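Long-range contacts in DNA gyrase, B subunit, truncated (Myxococcus xanthus, PDB 3CWV), which probably catalyses the ATP-dependent breakage, passage and rejoining of double-stranded DNA, as a type II topoisomerase of the GyrB family: residues A[234-242]-A[302-313]; A[272-283]-A[333-344]. All blocks are in the same frame, centred on the assembly; numbering follows the deposited sequence.

Interaction 1. Residues A[234-242]-A[302-313]; sequences WDGLRVQCA and AIVAVSGPRRQM
Gln240 and Ala305 exchange two backbone hydrogen bonds at the middle of an antiparallel strand pair, 237-242 against 302-307, in the mixed sheet of the S5-like fold of the GyrB transducer region. The strand directions differ by 167°, and Arg238-Ser307 and Ala242-Ile303 supply the flanking hydrogen-bonded pairs. Val239, Cys241, Val304 and Val306 raise a low ridge on one face, where Val239 CG2 lies 4.0 Å from Val306 CG2; His268 and Val272 of helix 267-284 press on this ridge. With Val306 CG1 between the backbone N and the carbonyl carbon (chi1 62°), CG2 swings across to 3.5 Å from Arg238 O. Leu237, closing the type I' turn 234-237, is the bump that fills a hollow past the strand end. Its CD2 passes 3.9 Å from Gly308 CA, a spot where any CB would clash, and reaches Met313 CE at 3.7 Å, with Gln312 OE1 beside it. On the opposite face a water fills the dip between Gln240 OE1, at 2.6 Å, and Ser307 OG, at 3.0 Å. The Arg238 guanidinium, salt-bridged to Asp231, has Gln240 NE2 over its centre, 3.3 Å above the plane.

Interaction 2. Residues A[272-283]-A[333-344]; sequences VTQALRGALAKL and RKQLQPLFIELL
Helices 272-283 and 333-344 run in the same general direction with a signed crossing angle of -37° and axes 8.0 Å apart at closest approach. Small residues on the first helix probably allow this closeness: the CA atoms of Ala275 and Gln337 come within 4.3 Å, and Gly278 and Ala279 add little bulk. The second helix kinks at Pro338, whose N has no hydrogen bond to the preceding turn.

Side chains interlock as knobs into holes from both sides. Ala275 drops its methyl among Arg333, Leu336, Gln337 and Phe340, and one turn on Ala279 CB meets Phe340 CB at 3.5 Å. In return, Phe340 fills the gap between Val272, Ala275, Leu276 and Ala279. Leu276 CD1 stands over one face of its ring, 4.0 Å from the Phe340 centroid and 20° off the normal, a CH-pi contact offset toward the rim. Leu344 wedges in further along, its CD1 lying 3.9 Å from Leu280 CD2.

Gln337, with CG anti to its backbone N (chi1 -166°), extends over the bare Gly278, whose CA is 3.8 Å from Gln337 OE1. Arg333 NH2 gives that OE1 a weak bond of 3.2 Å, while Arg333 NE is held by Glu330. With an alanine here, the groove over Gly278 would probably lose its filling and Arg333 NH2 its weak partner one turn along.

The apolar side of the pair faces the sheet: Phe340 meets Phe230 of strand 228-234 edge to face and touches Leu243 of strand 237-245, Leu336 rests on Phe230 and Phe232, and Leu276 reaches Leu243, Trp245 and, in helix 293-296, Trp293 and Val296.

The two contacts lie with centres about 19 Å apart on the same side of the chain's centre, both within the S5-like part of the chain. Their segments alternate along the chain: strand 237-245, helix 267-284, strand 300-307, then helix 328-345, so neither contact is local in sequence. Interaction 1 joins two neighbouring strands of the five-stranded sheet; interaction 2 pairs two helices on one of its faces. Val272 is the direct bridge, its CG1 lying 3.9 Å from Cys241 SG and its CG2 4.0 Å from Val304 CG2. Together they give the layered helix-on-sheet build of an S5-like domain, the type that in GyrB relatives transmits nucleotide state from the ATPase domain.

Interaction 1. Residues A[234-242]-A[302-313]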
loop_
_atom_site.group_PDB
_atom_site.type_symbol
_atom_site.label_atom_id
_atom_site.label_comp_id
_atom_site.label_asym_id
_atom_site.label_seq_id
_atom_site.Cartn_x
_atom_site.Cartn_y
_atom_site.Cartn_z
ATOM N N TRP A 234 -6.188 11.332 -13.504
ATOM C CA TRP A 234 -5.906 12.709 -13.896
ATOM C C TRP A 234 -4.416 12.874 -13.987
ATOM O O TRP A 234 -3.695 12.570 -13.028
ATOM C CB TRP A 234 -6.445 13.711 -12.881
ATOM C CG TRP A 234 -5.994 15.120 -13.155
ATOM C CD1 TRP A 234 -6.495 15.973 -14.113
ATOM C CD2 TRP A 234 -4.983 15.860 -12.451
ATOM N NE1 TRP A 234 -5.838 17.179 -14.060
ATOM C CE2 TRP A 234 -4.911 17.144 -13.049
ATOM C CE3 TRP A 234 -4.125 15.562 -11.383
ATOM C CZ2 TRP A 234 -4.010 18.133 -12.609
ATOM C CZ3 TRP A 234 -3.232 16.550 -10.939
ATOM C CH2 TRP A 234 -3.188 17.821 -11.549
ATOM N N ASP A 235 -3.949 13.335 -15.150
ATOM C CA ASP A 235 -2.544 13.568 -15.362
ATOM C C ASP A 235 -1.680 12.393 -14.886
ATOM O O ASP A 235 -0.669 12.609 -14.230
ATOM C CB ASP A 235 -2.102 14.859 -14.645
ATOM C CG ASP A 235 -0.957 15.525 -15.343
ATOM O OD1 ASP A 235 -0.965 15.513 -16.601
ATOM O OD2 ASP A 235 -0.046 16.036 -14.658
ATOM N N GLY A 236 -2.081 11.160 -15.216
ATOM C CA GLY A 236 -1.289 9.974 -14.879
ATOM C C GLY A 236 -1.488 9.424 -13.468
ATOM O O GLY A 236 -0.858 8.422 -13.093
ATOM N N LEU A 237 -2.372 10.074 -12.707
ATOM C CA LEU A 237 -2.610 9.787 -11.292
ATOM C C LEU A 237 -3.984 9.160 -11.140
ATOM O O LEU A 237 -4.975 9.759 -11.563
ATOM C CB LEU A 237 -2.597 11.090 -10.478
ATOM C CG LEU A 237 -1.281 11.871 -10.377
ATOM C CD1 LEU A 237 -1.404 12.951 -9.340
ATOM C CD2 LEU A 237 -0.131 10.945 -10.024
ATOM N N ARG A 238 -4.058 7.993 -10.501
ATOM C CA ARG A 238 -5.337 7.356 -10.247
ATOM C C ARG A 238 -5.908 7.752 -8.898
ATOM O O ARG A 238 -5.225 7.718 -7.881
ATOM C CB ARG A 238 -5.219 5.839 -10.349
ATOM C CG ARG A 238 -6.540 5.129 -10.115
ATOM C CD ARG A 238 -6.314 3.612 -10.045
ATOM N NE ARG A 238 -7.559 2.853 -10.144
ATOM C CZ ARG A 238 -7.631 1.521 -10.074
ATOM N NH1 ARG A 238 -6.530 0.793 -9.885
ATOM N NH2 ARG A 238 -8.806 0.915 -10.178
ATOM N N VAL A 239 -7.172 8.135 -8.888
ATOM C CA VAL A 239 -7.823 8.529 -7.651
ATOM C C VAL A 239 -8.968 7.556 -7.447
ATOM O O VAL A 239 -9.776 7.368 -8.350
ATOM C CB VAL A 239 -8.348 9.958 -7.741
ATOM C CG1 VAL A 239 -9.130 10.340 -6.476
ATOM C CG2 VAL A 239 -7.185 10.936 -7.988
ATOM N N GLN A 240 -8.981 6.889 -6.294
ATOM C CA GLN A 240 -10.028 5.926 -5.945
ATOM C C GLN A 240 -10.608 6.378 -4.623
ATOM O O GLN A 240 -9.879 6.735 -3.698
ATOM C CB GLN A 240 -9.456 4.523 -5.788
ATOM C CG GLN A 240 -8.769 3.967 -7.024
ATOM C CD GLN A 240 -7.954 2.728 -6.711
ATOM O OE1 GLN A 240 -6.780 2.813 -6.317
ATOM N NE2 GLN A 240 -8.571 1.559 -6.889
ATOM N N CYS A 241 -11.927 6.370 -4.526
ATOM C CA CYS A 241 -12.585 6.916 -3.378
ATOM C C CYS A 241 -13.829 6.074 -3.038
ATOM O O CYS A 241 -14.500 5.554 -3.935
ATOM C CB CYS A 241 -12.963 8.366 -3.700
ATOM S SG CYS A 241 -13.893 9.149 -2.452
ATOM N N ALA A 242 -14.110 5.918 -1.747
ATOM C CA ALA A 242 -15.359 5.259 -1.298
ATOM C C ALA A 242 -15.925 6.009 -0.103
ATOM O O ALA A 242 -15.178 6.391 0.794
ATOM C CB ALA A 242 -15.109 3.811 -0.925
ATOM N N ALA A 302 -15.004 7.115 5.140
ATOM C CA ALA A 302 -14.544 7.530 3.812
ATOM C C ALA A 302 -13.075 7.128 3.613
ATOM O O ALA A 302 -12.256 7.192 4.545
ATOM C CB ALA A 302 -14.723 9.049 3.631
ATOM N N ILE A 303 -12.763 6.675 2.405
ATOM C CA ILE A 303 -11.406 6.287 2.059
ATOM C C ILE A 303 -11.051 6.970 0.739
ATOM O O ILE A 303 -11.835 6.919 -0.220
ATOM C CB ILE A 303 -11.280 4.751 1.884
ATOM C CG1 ILE A 303 -11.804 4.002 3.124
ATOM C CG2 ILE A 303 -9.813 4.361 1.589
ATOM C CD1 ILE A 303 -12.011 2.527 2.906
ATOM N N VAL A 304 -9.883 7.617 0.704
ATOM C CA VAL A 304 -9.407 8.323 -0.484
ATOM C C VAL A 304 -7.945 7.919 -0.774
ATOM O O VAL A 304 -7.075 8.168 0.038
ATOM C CB VAL A 304 -9.463 9.865 -0.282
ATOM C CG1 VAL A 304 -8.902 10.569 -1.524
ATOM C CG2 VAL A 304 -10.911 10.357 0.059
ATOM N N ALA A 305 -7.685 7.292 -1.922
ATOM C CA ALA A 305 -6.359 6.773 -2.244
ATOM C C ALA A 305 -5.928 7.326 -3.597
ATOM O O ALA A 305 -6.646 7.176 -4.586
ATOM C CB ALA A 305 -6.369 5.223 -2.310
ATOM N N VAL A 306 -4.765 7.971 -3.633
ATOM C CA VAL A 306 -4.214 8.417 -4.921
ATOM C C VAL A 306 -2.981 7.584 -5.202
ATOM O O VAL A 306 -2.316 7.132 -4.286
ATOM C CB VAL A 306 -3.944 9.954 -4.945
ATOM C CG1 VAL A 306 -2.902 10.349 -3.896
ATOM C CG2 VAL A 306 -3.539 10.431 -6.366
ATOM N N SER A 307 -2.700 7.304 -6.466
ATOM C CA SER A 307 -1.517 6.530 -6.749
ATOM C C SER A 307 -0.938 7.045 -8.069
ATOM O O SER A 307 -1.669 7.660 -8.847
ATOM C CB SER A 307 -1.879 5.038 -6.829
ATOM O OG SER A 307 -2.635 4.739 -8.010
ATOM N N GLY A 308 0.351 6.812 -8.306
ATOM C CA GLY A 308 0.996 7.269 -9.530
ATOM C C GLY A 308 2.506 7.059 -9.412
ATOM O O GLY A 308 2.985 6.514 -8.405
ATOM N N PRO A 309 3.271 7.521 -10.418
ATOM C CA PRO A 309 4.734 7.382 -10.338
ATOM C C PRO A 309 5.245 7.961 -9.006
ATOM O O PRO A 309 4.771 9.032 -8.590
ATOM C CB PRO A 309 5.225 8.221 -11.527
ATOM C CG PRO A 309 4.066 8.135 -12.538
ATOM C CD PRO A 309 2.832 8.204 -11.654
ATOM N N ARG A 310 6.170 7.265 -8.338
ATOM C CA ARG A 310 6.690 7.710 -7.009
ATOM C C ARG A 310 7.194 9.153 -7.032
ATOM O O ARG A 310 7.037 9.909 -6.043
ATOM C CB ARG A 310 7.848 6.815 -6.513
ATOM C CG ARG A 310 7.496 5.385 -6.065
ATOM C CD ARG A 310 8.664 4.771 -5.260
ATOM N NE ARG A 310 8.450 3.384 -4.812
ATOM C CZ ARG A 310 8.761 2.293 -5.523
ATOM N NH1 ARG A 310 9.269 2.417 -6.738
ATOM N NH2 ARG A 310 8.564 1.070 -5.029
ATOM N N ARG A 311 7.830 9.524 -8.141
ATOM C CA ARG A 311 8.409 10.862 -8.316
ATOM C C ARG A 311 7.357 11.968 -8.314
ATOM O O ARG A 311 7.654 13.107 -7.947
ATOM C CB ARG A 311 9.191 10.944 -9.631
ATOM C CG ARG A 311 8.317 10.770 -10.886
ATOM C CD ARG A 311 9.003 11.267 -12.153
ATOM N NE ARG A 311 9.360 12.688 -12.064
ATOM C CZ ARG A 311 8.494 13.700 -12.158
ATOM N NH1 ARG A 311 7.196 13.468 -12.345
ATOM N NH2 ARG A 311 8.925 14.953 -12.066
ATOM N N GLN A 312 6.140 11.621 -8.739
ATOM C CA GLN A 312 5.009 12.554 -8.787
ATOM C C GLN A 312 4.313 12.769 -7.444
ATOM O O GLN A 312 3.514 13.683 -7.317
ATOM C CB GLN A 312 3.965 12.085 -9.820
ATOM C CG GLN A 312 4.326 12.389 -11.295
ATOM C CD GLN A 312 3.184 12.085 -12.271
ATOM O OE1 GLN A 312 2.065 12.585 -12.126
ATOM N NE2 GLN A 312 3.476 11.285 -13.286
ATOM N N MET A 313 4.585 11.917 -6.463
ATOM C CA MET A 313 4.000 12.053 -5.116
ATOM C C MET A 313 4.760 13.130 -4.355
ATOM O O MET A 313 5.942 12.965 -4.065
ATOM C CB MET A 313 4.090 10.745 -4.341
ATOM C CG MET A 313 3.311 9.522 -4.913
ATOM S SD MET A 313 1.512 9.747 -5.015
ATOM C CE MET A 313 1.394 10.010 -6.787
HETATM O O HOH W 1 -5.209 4.921 -6.517
#

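Interaction 2. Residues A[272-283]-A[333-344]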
loop_
_atom_site.group_PDB
_atom_site.type_symbol
_atom_site.label_atom_id
_atom_site.label_comp_id
_atom_site.label_asym_id
_atom_site.label_seq_id
_atom_site.Cartn_x
_atom_site.Cartn_y
_atom_site.Cartn_z
ATOM N N VAL A 272 -12.002 15.911 -2.562
ATOM C CA VAL A 272 -13.211 15.124 -2.355
ATOM C C VAL A 272 -14.167 15.861 -1.439
ATOM O O VAL A 272 -15.341 15.971 -1.737
ATOM C CB VAL A 272 -12.923 13.691 -1.812
ATOM C CG1 VAL A 272 -14.261 12.927 -1.495
ATOM C CG2 VAL A 272 -12.088 12.886 -2.827
ATOM N N THR A 273 -13.675 16.361 -0.315
ATOM C CA THR A 273 -14.566 16.964 0.647
ATOM C C THR A 273 -15.129 18.281 0.105
ATOM O O THR A 273 -16.296 18.605 0.346
ATOM C CB THR A 273 -13.890 17.198 1.993
ATOM O OG1 THR A 273 -12.815 18.125 1.826
ATOM C CG2 THR A 273 -13.353 15.882 2.567
ATOM N N GLN A 274 -14.321 19.015 -0.656
ATOM C CA GLN A 274 -14.793 20.251 -1.267
ATOM C C GLN A 274 -15.870 19.977 -2.303
ATOM O O GLN A 274 -16.865 20.718 -2.391
ATOM C CB GLN A 274 -13.633 21.063 -1.862
ATOM C CG GLN A 274 -12.752 21.725 -0.770
ATOM C CD GLN A 274 -13.522 22.754 0.077
ATOM O OE1 GLN A 274 -13.873 22.502 1.239
ATOM N NE2 GLN A 274 -13.800 23.908 -0.517
ATOM N N ALA A 275 -15.679 18.914 -3.081
ATOM C CA ALA A 275 -16.664 18.493 -4.074
ATOM C C ALA A 275 -17.995 18.097 -3.420
ATOM O O ALA A 275 -19.058 18.465 -3.914
ATOM C CB ALA A 275 -16.111 17.340 -4.922
ATOM N N LEU A 276 -17.930 17.369 -2.301
ATOM C CA LEU A 276 -19.141 16.906 -1.600
ATOM C C LEU A 276 -19.874 18.047 -0.879
ATOM O O LEU A 276 -21.097 18.206 -1.020
ATOM C CB LEU A 276 -18.804 15.798 -0.592
ATOM C CG LEU A 276 -19.948 15.186 0.239
ATOM C CD1 LEU A 276 -21.112 14.680 -0.621
ATOM C CD2 LEU A 276 -19.431 14.082 1.125
ATOM N N ARG A 277 -19.134 18.824 -0.096
ATOM C CA ARG A 277 -19.697 19.994 0.579
ATOM C C ARG A 277 -20.339 20.959 -0.412
ATOM O O ARG A 277 -21.342 21.599 -0.095
ATOM C CB ARG A 277 -18.616 20.724 1.371
ATOM C CG ARG A 277 -18.216 20.043 2.658
ATOM C CD ARG A 277 -17.191 20.893 3.385
ATOM N NE ARG A 277 -17.754 22.207 3.688
ATOM C CZ ARG A 277 -17.052 23.260 4.090
ATOM N NH1 ARG A 277 -15.739 23.166 4.250
ATOM N NH2 ARG A 277 -17.668 24.412 4.333
ATOM N N GLY A 278 -19.755 21.042 -1.608
ATOM C CA GLY A 278 -20.241 21.884 -2.683
ATOM C C GLY A 278 -21.470 21.350 -3.406
ATOM O O GLY A 278 -22.311 22.130 -3.879
ATOM N N ALA A 279 -21.553 20.026 -3.526
ATOM C CA ALA A 279 -22.702 19.372 -4.120
ATOM C C ALA A 279 -23.895 19.561 -3.197
ATOM O O ALA A 279 -24.984 19.878 -3.658
ATOM C CB ALA A 279 -22.423 17.887 -4.346
ATOM N N LEU A 280 -23.675 19.395 -1.898
ATOM C CA LEU A 280 -24.727 19.590 -0.909
ATOM C C LEU A 280 -25.219 21.034 -0.876
ATOM O O LEU A 280 -26.422 21.278 -0.929
ATOM C CB LEU A 280 -24.268 19.146 0.480
ATOM C CG LEU A 280 -23.966 17.651 0.596
ATOM C CD1 LEU A 280 -23.406 17.352 1.950
ATOM C CD2 LEU A 280 -25.199 16.807 0.324
ATOM N N ALA A 281 -24.283 21.979 -0.798
ATOM C CA ALA A 281 -24.599 23.411 -0.871
ATOM C C ALA A 281 -25.539 23.731 -2.031
ATOM O O ALA A 281 -26.576 24.374 -1.844
ATOM C CB ALA A 281 -23.326 24.238 -0.974
ATOM N N LYS A 282 -25.200 23.268 -3.224
ATOM C CA LYS A 282 -26.007 23.561 -4.395
ATOM C C LYS A 282 -27.405 22.930 -4.325
ATOM O O LYS A 282 -28.409 23.593 -4.610
ATOM C CB LYS A 282 -25.277 23.128 -5.662
ATOM C CG LYS A 282 -23.918 23.816 -5.846
ATOM C CD LYS A 282 -23.568 23.975 -7.312
ATOM C CE LYS A 282 -22.362 24.908 -7.492
ATOM N NZ LYS A 282 -22.155 25.261 -8.922
ATOM N N LEU A 283 -27.465 21.660 -3.929
ATOM C CA LEU A 283 -28.726 20.923 -3.866
ATOM C C LEU A 283 -29.719 21.584 -2.914
ATOM O O LEU A 283 -30.908 21.693 -3.226
ATOM C CB LEU A 283 -28.484 19.459 -3.463
ATOM C CG LEU A 283 -27.927 18.519 -4.543
ATOM C CD1 LEU A 283 -27.667 17.113 -3.973
ATOM C CD2 LEU A 283 -28.844 18.439 -5.751
ATOM N N ARG A 333 -11.893 18.048 -7.452
ATOM C CA ARG A 333 -13.131 18.768 -7.179
ATOM C C ARG A 333 -13.962 18.959 -8.439
ATOM O O ARG A 333 -15.167 18.706 -8.418
ATOM C CB ARG A 333 -12.903 20.116 -6.483
ATOM C CG ARG A 333 -14.213 20.714 -5.900
ATOM C CD ARG A 333 -14.162 22.235 -5.737
ATOM N NE ARG A 333 -13.827 22.879 -7.003
ATOM C CZ ARG A 333 -14.660 23.009 -8.035
ATOM N NH1 ARG A 333 -14.243 23.591 -9.148
ATOM N NH2 ARG A 333 -15.908 22.549 -7.968
ATOM N N LYS A 334 -13.314 19.352 -9.537
ATOM C CA LYS A 334 -13.995 19.524 -10.815
ATOM C C LYS A 334 -14.565 18.231 -11.367
ATOM O O LYS A 334 -15.663 18.228 -11.930
ATOM C CB LYS A 334 -13.074 20.163 -11.863
ATOM C CG LYS A 334 -12.893 21.651 -11.665
ATOM C CD LYS A 334 -11.706 22.197 -12.452
ATOM C CE LYS A 334 -11.433 23.645 -12.061
ATOM N NZ LYS A 334 -10.459 24.261 -12.992
ATOM N N GLN A 335 -13.819 17.141 -11.229
ATOM C CA GLN A 335 -14.304 15.840 -11.659
ATOM C C GLN A 335 -15.491 15.378 -10.814
ATOM O O GLN A 335 -16.471 14.849 -11.348
ATOM C CB GLN A 335 -13.189 14.788 -11.558
ATOM C CG GLN A 335 -13.585 13.378 -12.024
ATOM C CD GLN A 335 -13.498 13.214 -13.525
ATOM O OE1 GLN A 335 -13.047 14.117 -14.230
ATOM N NE2 GLN A 335 -13.905 12.050 -14.021
ATOM N N LEU A 336 -15.400 15.547 -9.501
ATOM C CA LEU A 336 -16.352 14.874 -8.623
ATOM C C LEU A 336 -17.594 15.680 -8.277
ATOM O O LEU A 336 -18.650 15.100 -8.013
ATOM C CB LEU A 336 -15.683 14.421 -7.334
ATOM C CG LEU A 336 -14.543 13.414 -7.487
ATOM C CD1 LEU A 336 -14.165 12.946 -6.104
ATOM C CD2 LEU A 336 -14.971 12.232 -8.361
ATOM N N GLN A 337 -17.475 17.008 -8.251
ATOM C CA GLN A 337 -18.616 17.833 -7.828
ATOM C C GLN A 337 -19.898 17.607 -8.643
ATOM O O GLN A 337 -20.950 17.412 -8.050
ATOM C CB GLN A 337 -18.261 19.316 -7.733
ATOM C CG GLN A 337 -19.311 20.124 -6.990
ATOM C CD GLN A 337 -18.795 21.448 -6.511
ATOM O OE1 GLN A 337 -17.915 21.506 -5.655
ATOM N NE2 GLN A 337 -19.345 22.528 -7.050
ATOM N N PRO A 338 -19.812 17.601 -9.989
ATOM C CA PRO A 338 -21.014 17.318 -10.795
ATOM C C PRO A 338 -21.514 15.865 -10.696
ATOM O O PRO A 338 -22.720 15.622 -10.808
ATOM C CB PRO A 338 -20.579 17.627 -12.232
ATOM C CG PRO A 338 -19.101 17.703 -12.221
ATOM C CD PRO A 338 -18.645 17.941 -10.820
ATOM N N LEU A 339 -20.592 14.922 -10.496
ATOM C CA LEU A 339 -20.956 13.526 -10.259
ATOM C C LEU A 339 -21.689 13.340 -8.946
ATOM O O LEU A 339 -22.633 12.564 -8.886
ATOM C CB LEU A 339 -19.724 12.618 -10.306
ATOM C CG LEU A 339 -18.961 12.489 -11.630
ATOM C CD1 LEU A 339 -17.755 11.557 -11.473
ATOM C CD2 LEU A 339 -19.849 12.004 -12.776
ATOM N N PHE A 340 -21.258 14.048 -7.902
ATOM C CA PHE A 340 -21.911 14.003 -6.608
ATOM C C PHE A 340 -23.328 14.602 -6.718
ATOM O O PHE A 340 -24.275 14.041 -6.161
ATOM C CB PHE A 340 -21.140 14.818 -5.571
ATOM C CG PHE A 340 -20.125 14.033 -4.732
ATOM C CD1 PHE A 340 -20.498 12.921 -3.991
ATOM C CD2 PHE A 340 -18.800 14.489 -4.636
ATOM C CE1 PHE A 340 -19.570 12.249 -3.179
ATOM C CE2 PHE A 340 -17.873 13.837 -3.854
ATOM C CZ PHE A 340 -18.247 12.707 -3.116
ATOM N N ILE A 341 -23.454 15.757 -7.386
ATOM C CA ILE A 341 -24.762 16.411 -7.630
ATOM C C ILE A 341 -25.780 15.435 -8.258
ATOM O O ILE A 341 -26.846 15.199 -7.694
ATOM C CB ILE A 341 -24.616 17.704 -8.497
ATOM C CG1 ILE A 341 -23.938 18.814 -7.681
ATOM C CG2 ILE A 341 -25.995 18.205 -8.994
ATOM C CD1 ILE A 341 -23.560 20.050 -8.478
ATOM N N GLU A 342 -25.442 14.860 -9.405
ATOM C CA GLU A 342 -26.330 13.919 -10.071
ATOM C C GLU A 342 -26.597 12.676 -9.223
ATOM O O GLU A 342 -27.745 12.272 -9.025
ATOM C CB GLU A 342 -25.748 13.520 -11.414
ATOM C CG GLU A 342 -26.528 12.425 -12.137
ATOM C CD GLU A 342 -27.834 12.907 -12.805
ATOM O OE1 GLU A 342 -28.351 12.170 -13.680
ATOM O OE2 GLU A 342 -28.344 14.004 -12.468
ATOM N N LEU A 343 -25.523 12.086 -8.707
ATOM C CA LEU A 343 -25.604 10.885 -7.894
ATOM C C LEU A 343 -26.517 11.050 -6.698
ATOM O O LEU A 343 -27.269 10.128 -6.350
ATOM C CB LEU A 343 -24.198 10.536 -7.393
ATOM C CG LEU A 343 -23.932 9.529 -6.296
ATOM C CD1 LEU A 343 -22.517 9.045 -6.529
ATOM C CD2 LEU A 343 -24.065 10.123 -4.916
ATOM N N LEU A 344 -26.422 12.205 -6.044
ATOM C CA LEU A 344 -27.090 12.397 -4.771
ATOM C C LEU A 344 -28.590 12.683 -4.940
ATOM O O LEU A 344 -29.339 12.610 -3.974
ATOM C CB LEU A 344 -26.418 13.503 -3.944
ATOM C CG LEU A 344 -25.060 13.244 -3.247
ATOM C CD1 LEU A 344 -24.429 14.530 -2.715
ATOM C CD2 LEU A 344 -25.184 12.229 -2.118
#